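Local atomic coordinates of BepE protein (Bartonella henselae str. Houston-1, PDB entry 4YK3), a protein that is a VirB-translocated effector whose BID domain, the part of the protein described here, probably serves as a delivery signal for type IV secretion into host cells. Residues K46-N51 / M107-A112; D53-K58 / R74-N79; Q60-K65 / S118-A123. One frame throughout, in Å; residues are numbered along the deposited sequence.

From the N terminus, the first contact residues lie at the end of helix 32-49. There contact 1 brings 46-51 against 107-112 of helix 97-129, closing a loop that contains helices 56-64 and 69-78 and the short strands 90-91 and 94-95. Contact 2 is nested inside that loop and joins 53-58, leading into helix 56-64, to 74-79 at the end of helix 69-78. Contact 3 ties 60-65 to 118-123, closing a loop around helix 69-78 and both strands, and crosses both others along the chain. Contacts 1 and 2 touch, partly through Leu109 and Val76. Contact 3 lies about 19 Å, centre to centre, from contact 1, on the opposite side of the chain's centre but on the same helix 97-129.

Contact 1: residues K46-N51 / M107-A112; sequences KIVYGN and MHLCQA
Leu109 pushes one methyl, CD2, into the angle between Val48 and Tyr49, two consecutive residues near the end of helix 32-49. Its CG lies opposite the backbone N across the CA-CB bond (chi1 165°), and CD2 is in turn anti to CA (chi2, measured to CD1, is 62°), which stretches this branch out to the other helix. CD2 lies 3.9 Å from Val48 CG1 and about as far from both CB and CG2 of that valine: it rests against the whole branched end rather than one methyl. The two side chains run aslant to each other. With the CA atoms of Val48 and Leu109 7.5 Å apart, the backbones are close enough for the leucine CB to reach the valine as well, meeting Val48 CG2 at 4.0 Å. Tyr49 and Leu109 instead cross at about a right angle, and CD2 approaches the ring obliquely, with Tyr49 CE2 at 3.7 Å. Val48 CG1 also stands over the centre of the tyrosine ring, 3.9 Å above its plane. This is buried apolar packing between helices of the BID domain, a four-helix bundle topped with a hook: the branched valine offers a broad, rigid surface, the leucine a longer arm, and the tyrosine brings its ring carbon CE2 to the methyl. Tyr49 is buried, and its one polar side-chain atom has a partner: OH is hydrogen-bonded to Pro80 O, just beyond helix 69-78. Gly50 follows with a positive phi of 80°, a backbone conformation in which a CB would press on the preceding carbonyl oxygen, so glycine suits the chain's exit from the helix. Val76 of helix 69-78 touches both Tyr49 and Leu109, while Trp44 and Cys45, on the helix of Val48, also pack against the leucine.

Contact 2: residues D53-K58 / R74-N79; sequences DVLKEK and RQVAEN
Gln75 brings the flat group of this contact, its side-chain carboxamide, and Lys58 meets it in the plane of the amide rather than over a face. Lys58 NZ donates to Gln75 OE1 at 3.1 Å, with a C=O...N angle of 124°, using the oxygen lone pair on the NE2 side, where one water can bridge the two nitrogens. NE2 gives one hydrogen bond to Ser82 OG and another, 3.1 Å long, to this water. The water also accepts from Lys58 NZ at 2.8 Å, so the lysine holds the amide both directly and through solvent, and these bonds together limit its rotation. The glutamine reaches out fully extended, whereas the lysine bends at chi2 (-147°), and the two chains cross at about a right angle. Long, flexible polar side chains suit this partly exposed margin. The buried side is apolar: Leu55 CD1 meets Val76 CG2 at 3.9 Å, the two side chains set aslant. The longer leucine makes up the distance to the short, branched Val76 where the CA atoms are 9.5 Å apart. Leu55 is at the N-cap position before helix 56-64, and Lys58 lies in its first turn. Leu55 also touches Leu72 of helix 69-78 and Cys45 of helix 32-49, while Val76 packs on Tyr49 of helix 32-49 and on Leu109 and Leu113 of helix 97-129.

Contact 3: residues Q60-K65 / S118-A123; sequences QEVLQK and SAVTQA
In Leu63, which meets Val120 across the contact, CG stands opposite the carbonyl carbon across CA-CB (chi1 -74°), and CD2 is the branch that swings to the other helix, although the CB itself is not aimed there. In Val120, chi1 of 169° turns CG1 beside the carbonyl carbon and CG2 beside the backbone N, and both methyls face helix 56-64. The contact lies in the BID domain, described as a four-helix bundle topped with a hook, and joins the last turn of helix 56-64 to the long helix 97-129. The backbones come close, with the CA atoms of Leu63 and Val120 only 6.6 Å apart. A short, branched side chain such as valine suits helices this near to each other. Leu63 CD2 lies 3.6 Å from Val120 CG2 and 4.0 Å from Val120 CG1, so the leucine methyl rests against the fork, the two side chains crossing at about a right angle. Val62 comes in next to it with its own CG1, 4.1 Å from Val120 CG1, and here the valines are slanted against each other. All three residues are buried, which suits their apolar side chains. Met28 of helix 21-30 covers Leu63 and Val120 together, Val34 of helix 32-49 touches the leucine, and Pro66, just beyond the end of helix 56-64, packs on Val120. Val120 CG1 also reaches the backbone opposite, where it sits 4.0 Å from the carbonyl oxygen of Val62.

Contact 1: residues K46-N51 / M107-A112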
loop_
_atom_site.group_PDB
_atom_site.type_symbol
_atom_site.label_atom_id
_atom_site.label_comp_id
_atom_site.label_asym_id
_atom_site.label_seq_id
_atom_site.Cartn_x
_atom_site.Cartn_y
_atom_site.Cartn_z
ATOM N N LYS A 46 -5.851 5.946 -6.974
ATOM C CA LYS A 46 -6.703 6.901 -7.676
ATOM C C LYS A 46 -6.331 6.975 -9.166
ATOM O O LYS A 46 -7.194 7.018 -10.024
ATOM C CB LYS A 46 -6.613 8.286 -7.044
ATOM C CG LYS A 46 -7.590 9.283 -7.643
ATOM C CD LYS A 46 -7.193 10.716 -7.345
ATOM C CE LYS A 46 -7.922 11.250 -6.119
ATOM N NZ LYS A 46 -7.685 12.712 -5.902
ATOM N N ILE A 47 -5.039 6.956 -9.464
ATOM C CA ILE A 47 -4.590 7.065 -10.849
ATOM C C ILE A 47 -4.756 5.765 -11.639
ATOM O O ILE A 47 -5.207 5.786 -12.786
ATOM C CB ILE A 47 -3.144 7.555 -10.879
ATOM C CG1 ILE A 47 -3.123 9.045 -10.531
ATOM C CG2 ILE A 47 -2.514 7.336 -12.237
ATOM C CD1 ILE A 47 -1.836 9.466 -9.955
ATOM N N VAL A 48 -4.408 4.636 -11.029
ATOM C CA VAL A 48 -4.454 3.365 -11.736
ATOM C C VAL A 48 -5.890 2.822 -11.823
ATOM O O VAL A 48 -6.305 2.271 -12.847
ATOM C CB VAL A 48 -3.536 2.367 -11.051
ATOM C CG1 VAL A 48 -3.774 0.980 -11.567
ATOM C CG2 VAL A 48 -2.084 2.787 -11.219
ATOM N N TYR A 49 -6.648 2.995 -10.743
ATOM C CA TYR A 49 -7.975 2.407 -10.633
ATOM C C TYR A 49 -9.126 3.410 -10.719
ATOM O O TYR A 49 -10.288 3.014 -10.804
ATOM C CB TYR A 49 -8.106 1.649 -9.304
ATOM C CG TYR A 49 -7.198 0.449 -9.193
ATOM C CD1 TYR A 49 -7.280 -0.591 -10.111
ATOM C CD2 TYR A 49 -6.275 0.347 -8.163
ATOM C CE1 TYR A 49 -6.472 -1.703 -10.006
ATOM C CE2 TYR A 49 -5.458 -0.759 -8.046
ATOM C CZ TYR A 49 -5.560 -1.779 -8.970
ATOM O OH TYR A 49 -4.759 -2.887 -8.853
ATOM N N GLY A 50 -8.822 4.700 -10.641
ATOM C CA GLY A 50 -9.876 5.698 -10.600
ATOM C C GLY A 50 -10.492 5.867 -9.220
ATOM O O GLY A 50 -11.495 6.555 -9.070
ATOM N N ASN A 51 -9.889 5.245 -8.207
ATOM C CA ASN A 51 -10.443 5.263 -6.860
ATOM C C ASN A 51 -9.347 5.070 -5.809
ATOM O O ASN A 51 -8.697 4.024 -5.758
ATOM C CB ASN A 51 -11.503 4.178 -6.708
ATOM C CG ASN A 51 -12.146 4.180 -5.334
ATOM O OD1 ASN A 51 -11.578 3.674 -4.364
ATOM N ND2 ASN A 51 -13.347 4.730 -5.249
ATOM N N MET A 107 3.480 1.153 -12.432
ATOM C CA MET A 107 4.798 0.899 -11.849
ATOM C C MET A 107 4.965 1.619 -10.524
ATOM O O MET A 107 5.528 1.073 -9.584
ATOM C CB MET A 107 5.918 1.330 -12.805
ATOM C CG MET A 107 7.335 1.036 -12.290
ATOM S SD MET A 107 8.692 1.857 -13.210
ATOM C CE MET A 107 8.577 3.525 -12.551
ATOM N N HIS A 108 4.489 2.855 -10.461
ATOM C CA HIS A 108 4.613 3.628 -9.247
ATOM C C HIS A 108 3.707 3.053 -8.164
ATOM O O HIS A 108 4.039 3.106 -6.981
ATOM C CB HIS A 108 4.294 5.094 -9.525
ATOM C CG HIS A 108 5.283 5.742 -10.436
ATOM N ND1 HIS A 108 4.986 6.079 -11.739
ATOM C CD2 HIS A 108 6.583 6.068 -10.247
ATOM C CE1 HIS A 108 6.055 6.612 -12.305
ATOM N NE2 HIS A 108 7.035 6.618 -11.421
ATOM N N LEU A 109 2.584 2.468 -8.570
ATOM C CA LEU A 109 1.665 1.908 -7.588
ATOM C C LEU A 109 2.330 0.688 -6.952
ATOM O O LEU A 109 2.293 0.514 -5.737
ATOM C CB LEU A 109 0.314 1.551 -8.226
ATOM C CG LEU A 109 -0.617 0.642 -7.427
ATOM C CD1 LEU A 109 -1.024 1.288 -6.098
ATOM C CD2 LEU A 109 -1.860 0.203 -8.227
ATOM N N CYS A 110 2.967 -0.134 -7.777
ATOM C CA CYS A 110 3.674 -1.314 -7.282
ATOM C C CYS A 110 4.838 -0.956 -6.334
ATOM O O CYS A 110 4.999 -1.581 -5.287
ATOM C CB CYS A 110 4.187 -2.140 -8.460
ATOM S SG CYS A 110 2.818 -2.780 -9.449
ATOM N N GLN A 111 5.620 0.052 -6.702
ATOM C CA GLN A 111 6.680 0.575 -5.840
ATOM C C GLN A 111 6.130 1.089 -4.521
ATOM O O GLN A 111 6.667 0.785 -3.475
ATOM C CB GLN A 111 7.433 1.721 -6.507
ATOM C CG GLN A 111 8.223 1.384 -7.738
ATOM C CD GLN A 111 9.047 2.575 -8.203
ATOM O OE1 GLN A 111 9.032 2.934 -9.379
ATOM N NE2 GLN A 111 9.748 3.209 -7.269
ATOM N N ALA A 112 5.079 1.901 -4.582
ATOM C CA ALA A 112 4.500 2.478 -3.380
ATOM C C ALA A 112 4.014 1.375 -2.454
ATOM O O ALA A 112 4.200 1.448 -1.244
ATOM C CB ALA A 112 3.376 3.410 -3.726
#

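Contact 2: residues D53-K58 / R74-N79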
loop_
_atom_site.group_PDB
_atom_site.type_symbol
_atom_site.label_atom_id
_atom_site.label_comp_id
_atom_site.label_asym_id
_atom_site.label_seq_id
_atom_site.Cartn_x
_atom_site.Cartn_y
_atom_site.Cartn_z
ATOM N N ASP A 53 -9.436 4.615 -2.659
ATOM C CA ASP A 53 -9.746 3.800 -1.491
ATOM C C ASP A 53 -9.651 2.297 -1.716
ATOM O O ASP A 53 -9.841 1.505 -0.790
ATOM C CB ASP A 53 -11.154 4.137 -0.993
ATOM C CG ASP A 53 -11.231 5.523 -0.385
ATOM O OD1 ASP A 53 -10.161 6.127 -0.142
ATOM O OD2 ASP A 53 -12.358 6.012 -0.161
ATOM N N VAL A 54 -9.348 1.908 -2.943
ATOM C CA VAL A 54 -9.479 0.519 -3.351
ATOM C C VAL A 54 -8.647 -0.436 -2.484
ATOM O O VAL A 54 -9.076 -1.542 -2.176
ATOM C CB VAL A 54 -9.119 0.394 -4.838
ATOM C CG1 VAL A 54 -8.935 -1.010 -5.187
ATOM C CG2 VAL A 54 -10.231 0.986 -5.666
ATOM N N LEU A 55 -7.470 0.004 -2.056
ATOM C CA LEU A 55 -6.628 -0.850 -1.229
ATOM C C LEU A 55 -6.622 -0.458 0.252
ATOM O O LEU A 55 -5.823 -0.985 1.043
ATOM C CB LEU A 55 -5.195 -0.835 -1.774
ATOM C CG LEU A 55 -4.995 -1.626 -3.062
ATOM C CD1 LEU A 55 -3.544 -1.565 -3.502
ATOM C CD2 LEU A 55 -5.428 -3.068 -2.850
ATOM N N LYS A 56 -7.490 0.465 0.642
ATOM C CA LYS A 56 -7.429 0.968 2.016
ATOM C C LYS A 56 -7.641 -0.123 3.065
ATOM O O LYS A 56 -6.859 -0.244 4.029
ATOM C CB LYS A 56 -8.446 2.082 2.220
ATOM C CG LYS A 56 -7.973 3.418 1.674
ATOM C CD LYS A 56 -8.856 4.514 2.213
ATOM C CE LYS A 56 -8.933 4.417 3.708
ATOM N NZ LYS A 56 -9.620 5.604 4.301
ATOM N N GLU A 57 -8.683 -0.915 2.864
ATOM C CA GLU A 57 -9.016 -2.006 3.771
ATOM C C GLU A 57 -7.873 -3.022 3.894
ATOM O O GLU A 57 -7.482 -3.410 5.001
ATOM C CB GLU A 57 -10.291 -2.696 3.295
ATOM C CG GLU A 57 -10.842 -3.754 4.229
ATOM C CD GLU A 57 -12.275 -4.122 3.881
ATOM O OE1 GLU A 57 -12.517 -4.600 2.749
ATOM O OE2 GLU A 57 -13.161 -3.906 4.733
ATOM N N LYS A 58 -7.322 -3.436 2.758
ATOM C CA LYS A 58 -6.260 -4.426 2.761
ATOM C C LYS A 58 -4.981 -3.887 3.405
ATOM O O LYS A 58 -4.233 -4.642 4.005
ATOM C CB LYS A 58 -5.972 -4.918 1.342
ATOM C CG LYS A 58 -7.064 -5.830 0.776
ATOM C CD LYS A 58 -6.503 -6.887 -0.165
ATOM C CE LYS A 58 -7.600 -7.820 -0.664
ATOM N NZ LYS A 58 -7.062 -8.987 -1.424
ATOM N N ARG A 74 2.255 -8.894 -4.245
ATOM C CA ARG A 74 2.315 -9.708 -5.443
ATOM C C ARG A 74 0.977 -9.652 -6.182
ATOM O O ARG A 74 0.951 -9.526 -7.405
ATOM C CB ARG A 74 2.696 -11.151 -5.111
ATOM N N GLN A 75 -0.128 -9.704 -5.445
ATOM C CA GLN A 75 -1.439 -9.722 -6.085
ATOM C C GLN A 75 -1.616 -8.476 -6.959
ATOM O O GLN A 75 -2.049 -8.564 -8.113
ATOM C CB GLN A 75 -2.572 -9.805 -5.057
ATOM C CG GLN A 75 -3.963 -9.704 -5.714
ATOM C CD GLN A 75 -5.124 -9.657 -4.727
ATOM O OE1 GLN A 75 -4.926 -9.644 -3.509
ATOM N NE2 GLN A 75 -6.353 -9.625 -5.257
ATOM N N VAL A 76 -1.253 -7.315 -6.427
ATOM C CA VAL A 76 -1.452 -6.101 -7.197
ATOM C C VAL A 76 -0.476 -6.057 -8.362
ATOM O O VAL A 76 -0.847 -5.652 -9.454
ATOM C CB VAL A 76 -1.330 -4.864 -6.312
ATOM C CG1 VAL A 76 -1.224 -3.587 -7.149
ATOM C CG2 VAL A 76 -2.533 -4.788 -5.398
ATOM N N ALA A 77 0.753 -6.519 -8.155
ATOM C CA ALA A 77 1.751 -6.402 -9.205
ATOM C C ALA A 77 1.514 -7.415 -10.300
ATOM O O ALA A 77 1.768 -7.148 -11.467
ATOM C CB ALA A 77 3.176 -6.555 -8.632
ATOM N N GLU A 78 1.047 -8.600 -9.944
ATOM C CA GLU A 78 0.949 -9.611 -10.982
ATOM C C GLU A 78 -0.497 -9.889 -11.383
ATOM O O GLU A 78 -0.756 -10.593 -12.336
ATOM C CB GLU A 78 1.679 -10.875 -10.550
ATOM C CG GLU A 78 3.194 -10.724 -10.810
ATOM C CD GLU A 78 3.533 -10.389 -12.294
ATOM O OE1 GLU A 78 2.903 -10.984 -13.209
ATOM O OE2 GLU A 78 4.428 -9.537 -12.553
ATOM N N ASN A 79 -1.441 -9.298 -10.679
ATOM C CA ASN A 79 -2.817 -9.411 -11.135
ATOM C C ASN A 79 -3.614 -8.196 -10.757
ATOM O O ASN A 79 -4.542 -8.290 -9.979
ATOM C CB ASN A 79 -3.467 -10.661 -10.569
ATOM C CG ASN A 79 -4.724 -11.030 -11.316
ATOM O OD1 ASN A 79 -5.126 -10.336 -12.257
ATOM N ND2 ASN A 79 -5.344 -12.120 -10.915
HETATM O O HOH W 1 -8.850 -8.990 -3.520
#

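Contact 3: residues Q60-K65 / S118-A123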
loop_
_atom_site.group_PDB
_atom_site.type_symbol
_atom_site.label_atom_id
_atom_site.label_comp_id
_atom_site.label_asym_id
_atom_site.label_seq_id
_atom_site.Cartn_x
_atom_site.Cartn_y
_atom_site.Cartn_z
ATOM N N GLN A 60 -4.964 -1.799 5.888
ATOM C CA GLN A 60 -5.257 -1.887 7.316
ATOM C C GLN A 60 -5.062 -3.319 7.775
ATOM O O GLN A 60 -4.529 -3.566 8.854
ATOM C CB GLN A 60 -6.677 -1.417 7.639
ATOM C CG GLN A 60 -6.880 0.088 7.519
ATOM C CD GLN A 60 -5.981 0.876 8.455
ATOM O OE1 GLN A 60 -6.062 0.738 9.679
ATOM N NE2 GLN A 60 -5.105 1.699 7.881
ATOM N N GLU A 61 -5.471 -4.266 6.941
ATOM C CA GLU A 61 -5.359 -5.674 7.302
ATOM C C GLU A 61 -3.904 -6.078 7.451
ATOM O O GLU A 61 -3.553 -6.860 8.336
ATOM C CB GLU A 61 -6.060 -6.556 6.271
ATOM C CG GLU A 61 -7.567 -6.617 6.502
ATOM C CD GLU A 61 -8.349 -7.133 5.304
ATOM O OE1 GLU A 61 -7.724 -7.505 4.282
ATOM O OE2 GLU A 61 -9.593 -7.162 5.396
ATOM N N VAL A 62 -3.049 -5.516 6.604
ATOM C CA VAL A 62 -1.638 -5.822 6.673
ATOM C C VAL A 62 -1.026 -5.331 7.996
ATOM O O VAL A 62 -0.187 -6.013 8.565
ATOM C CB VAL A 62 -0.913 -5.252 5.455
ATOM C CG1 VAL A 62 0.594 -5.315 5.639
ATOM C CG2 VAL A 62 -1.338 -6.025 4.207
ATOM N N LEU A 63 -1.463 -4.181 8.504
ATOM C CA LEU A 63 -0.998 -3.736 9.822
ATOM C C LEU A 63 -1.243 -4.803 10.884
ATOM O O LEU A 63 -0.366 -5.068 11.697
ATOM C CB LEU A 63 -1.670 -2.424 10.247
ATOM C CG LEU A 63 -1.192 -1.153 9.541
ATOM C CD1 LEU A 63 -1.747 0.093 10.215
ATOM C CD2 LEU A 63 0.332 -1.110 9.511
ATOM N N GLN A 64 -2.414 -5.435 10.859
ATOM C CA GLN A 64 -2.728 -6.466 11.845
ATOM C C GLN A 64 -1.920 -7.738 11.620
ATOM O O GLN A 64 -1.604 -8.440 12.571
ATOM C CB GLN A 64 -4.229 -6.795 11.838
ATOM C CG GLN A 64 -5.134 -5.624 12.223
ATOM C CD GLN A 64 -4.805 -5.027 13.595
ATOM O OE1 GLN A 64 -4.223 -5.686 14.460
ATOM N NE2 GLN A 64 -5.181 -3.770 13.793
ATOM N N LYS A 65 -1.582 -8.037 10.368
ATOM C CA LYS A 65 -0.769 -9.216 10.069
ATOM C C LYS A 65 0.233 -8.935 8.954
ATOM O O LYS A 65 -0.016 -9.230 7.788
ATOM C CB LYS A 65 -1.657 -10.411 9.702
ATOM C CG LYS A 65 -0.894 -11.729 9.595
ATOM C CD LYS A 65 -1.819 -12.936 9.438
ATOM C CE LYS A 65 -2.751 -13.101 10.631
ATOM N NZ LYS A 65 -3.686 -14.255 10.474
ATOM N N SER A 118 6.879 -3.348 2.992
ATOM C CA SER A 118 8.208 -3.467 3.591
ATOM C C SER A 118 8.337 -2.583 4.837
ATOM O O SER A 118 8.939 -2.988 5.834
ATOM C CB SER A 118 9.292 -3.101 2.582
ATOM O OG SER A 118 9.218 -3.950 1.453
ATOM N N ALA A 119 7.771 -1.380 4.788
ATOM C CA ALA A 119 7.859 -0.482 5.940
ATOM C C ALA A 119 7.085 -1.057 7.125
ATOM O O ALA A 119 7.529 -0.958 8.268
ATOM C CB ALA A 119 7.348 0.892 5.591
ATOM N N VAL A 120 5.931 -1.657 6.846
ATOM C CA VAL A 120 5.142 -2.311 7.888
ATOM C C VAL A 120 5.919 -3.470 8.512
ATOM O O VAL A 120 5.979 -3.620 9.738
ATOM C CB VAL A 120 3.787 -2.823 7.344
ATOM C CG1 VAL A 120 3.122 -3.717 8.379
ATOM C CG2 VAL A 120 2.875 -1.661 6.965
ATOM N N THR A 121 6.499 -4.304 7.663
ATOM C CA THR A 121 7.297 -5.422 8.143
ATOM C C THR A 121 8.513 -4.912 8.924
ATOM O O THR A 121 8.842 -5.422 9.986
ATOM C CB THR A 121 7.745 -6.317 6.966
ATOM O OG1 THR A 121 6.611 -7.055 6.488
ATOM C CG2 THR A 121 8.853 -7.289 7.399
ATOM N N GLN A 122 9.147 -3.869 8.407
ATOM C CA GLN A 122 10.337 -3.307 9.040
ATOM C C GLN A 122 9.992 -2.664 10.380
ATOM O O GLN A 122 10.801 -2.659 11.301
ATOM C CB GLN A 122 10.977 -2.302 8.086
ATOM C CG GLN A 122 12.161 -1.525 8.588
ATOM C CD GLN A 122 12.706 -0.599 7.504
ATOM O OE1 GLN A 122 13.842 -0.755 7.057
ATOM N NE2 GLN A 122 11.880 0.354 7.060
ATOM N N ALA A 123 8.773 -2.146 10.501
ATOM C CA ALA A 123 8.377 -1.470 11.734
ATOM C C ALA A 123 8.056 -2.486 12.810
ATOM O O ALA A 123 8.413 -2.288 13.972
ATOM C CB ALA A 123 7.178 -0.555 11.495
#